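Local coordinates for coenzyme PQQ synthesis protein B (Methylobacterium extorquens, PDB 4Z7R) that takes part in pyrroloquinoline quinone biosynthesis and may help move PQQ or its precursor to the periplasm, at residues L53-P58 / Y192-A197. Sequence-based numbering, arbitrary orientation.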
loop_
_atom_site.group_PDB
_atom_site.type_symbol
_atom_site.label_atom_id
_atom_site.label_comp_id
_atom_site.label_asym_id
_atom_site.label_seq_id
_atom_site.Cartn_x
_atom_site.Cartn_y
_atom_site.Cartn_z
ATOM N N LEU A 53 12.438 8.824 -6.386
ATOM C CA LEU A 53 11.357 8.679 -5.422
ATOM C C LEU A 53 11.875 8.892 -4.010
ATOM O O LEU A 53 12.811 8.224 -3.577
ATOM C CB LEU A 53 10.711 7.297 -5.543
ATOM C CG LEU A 53 9.387 7.101 -4.809
ATOM C CD1 LEU A 53 8.266 7.775 -5.561
ATOM C CD2 LEU A 53 9.097 5.619 -4.634
ATOM N N LEU A 54 11.267 9.827 -3.290
ATOM C CA LEU A 54 11.623 10.039 -1.895
ATOM C C LEU A 54 10.586 9.375 -1.000
ATOM O O LEU A 54 9.442 9.823 -0.921
ATOM C CB LEU A 54 11.759 11.530 -1.584
ATOM C CG LEU A 54 13.064 12.115 -2.144
ATOM C CD1 LEU A 54 12.831 12.808 -3.479
ATOM C CD2 LEU A 54 13.737 13.047 -1.153
ATOM N N ASN A 55 11.012 8.286 -0.360
ATOM C CA ASN A 55 10.176 7.411 0.465
ATOM C C ASN A 55 9.201 6.598 -0.387
ATOM O O ASN A 55 8.784 7.021 -1.470
ATOM C CB ASN A 55 9.463 8.212 1.566
ATOM C CG ASN A 55 10.431 8.803 2.575
ATOM O OD1 ASN A 55 11.349 8.128 3.042
ATOM N ND2 ASN A 55 10.229 10.070 2.918
ATOM N N ALA A 56 8.828 5.433 0.129
ATOM C CA ALA A 56 7.976 4.497 -0.598
ATOM C C ALA A 56 6.817 4.063 0.296
ATOM O O ALA A 56 6.966 3.181 1.141
ATOM C CB ALA A 56 8.751 3.289 -1.093
ATOM N N SER A 57 5.668 4.705 0.110
ATOM C CA SER A 57 4.534 4.563 1.021
ATOM C C SER A 57 3.678 3.332 0.712
ATOM O O SER A 57 3.760 2.779 -0.381
ATOM C CB SER A 57 3.677 5.833 0.969
ATOM O OG SER A 57 2.568 5.661 0.106
ATOM N N PRO A 58 2.852 2.895 1.683
ATOM C CA PRO A 58 1.943 1.768 1.439
ATOM C C PRO A 58 0.976 2.016 0.276
ATOM O O PRO A 58 0.405 1.064 -0.253
ATOM C CB PRO A 58 1.179 1.642 2.762
ATOM C CG PRO A 58 2.100 2.224 3.782
ATOM C CD PRO A 58 2.781 3.358 3.081
ATOM N N TYR A 192 13.487 18.986 1.718
ATOM C CA TYR A 192 12.423 18.038 2.030
ATOM C C TYR A 192 12.693 17.358 3.363
ATOM O O TYR A 192 13.615 16.551 3.485
ATOM C CB TYR A 192 12.288 17.007 0.908
ATOM C CG TYR A 192 11.319 15.876 1.176
ATOM C CD1 TYR A 192 9.951 16.094 1.245
ATOM C CD2 TYR A 192 11.784 14.577 1.342
ATOM C CE1 TYR A 192 9.069 15.045 1.483
ATOM C CE2 TYR A 192 10.920 13.528 1.574
ATOM C CZ TYR A 192 9.566 13.765 1.645
ATOM O OH TYR A 192 8.715 12.711 1.880
ATOM N N ILE A 193 11.894 17.708 4.365
ATOM C CA ILE A 193 12.067 17.202 5.724
ATOM C C ILE A 193 10.699 16.803 6.281
ATOM O O ILE A 193 10.100 17.544 7.060
ATOM C CB ILE A 193 12.730 18.252 6.648
ATOM C CG1 ILE A 193 13.957 18.877 5.972
ATOM C CG2 ILE A 193 13.117 17.632 7.984
ATOM C CD1 ILE A 193 14.440 20.143 6.637
ATOM N N PRO A 194 10.191 15.631 5.865
ATOM C CA PRO A 194 8.836 15.205 6.241
ATOM C C PRO A 194 8.677 14.866 7.724
ATOM O O PRO A 194 7.554 14.879 8.229
ATOM C CB PRO A 194 8.617 13.955 5.385
ATOM C CG PRO A 194 9.993 13.426 5.138
ATOM C CD PRO A 194 10.870 14.638 5.015
ATOM N N GLY A 195 9.776 14.567 8.408
ATOM C CA GLY A 195 9.723 14.255 9.826
ATOM C C GLY A 195 10.776 15.014 10.614
ATOM O O GLY A 195 11.962 14.933 10.309
ATOM N N CYS A 196 10.344 15.749 11.632
ATOM C CA CYS A 196 11.263 16.574 12.407
ATOM C C CYS A 196 10.700 16.854 13.795
ATOM O O CYS A 196 9.618 17.425 13.926
ATOM C CB CYS A 196 11.550 17.887 11.670
ATOM S SG CYS A 196 12.718 18.990 12.511
ATOM N N ALA A 197 11.445 16.461 14.824
ATOM C CA ALA A 197 10.976 16.556 16.205
ATOM C C ALA A 197 11.119 17.969 16.765
ATOM O O ALA A 197 10.336 18.388 17.615
ATOM C CB ALA A 197 11.727 15.563 17.085
#
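The Tyr192 ring has Pro194 on one face and Asn55 at its edge: Pro194 CD sits 3.6 Å above the ring plane, over its centre, whereas Asn55 ND2 lies near that plane, beside the hydroxyl. Leu54 CD2 reaches the ring obliquely, 3.5 Å from Tyr192 CD2, and Leu54 CB packs 3.8 Å from Tyr192 CE2. The contact bridges the two mixed sheets of the metallo-beta-lactamase fold, joining the C-terminal end of strand 51-54 to that of strand 188-193. The backbones stay well apart, with Leu54 CA and Tyr192 CA 8.9 Å from each other, so side chains span the gap. Tyr192 has CG anti to the backbone N (chi1 174°), extending the phenol toward Leu54 and Asn55. Ile42 and Leu214, one from each sheet, also touch the Tyr192 side chain. The side chain of Pro194 is about 7 Å from a bound zinc ion. At the polar end, Asn55 OD1 accepts a hydrogen bond from Thr87 N, which helps fix the amide. The amide plane of Asn55 is turned 50° from the ring, yet Tyr192 OH lies nearly in it. The bent hydrogen bond from Asn55 ND2 to Tyr192 OH is 3.2 Å long, with an N-H...O angle of 145°.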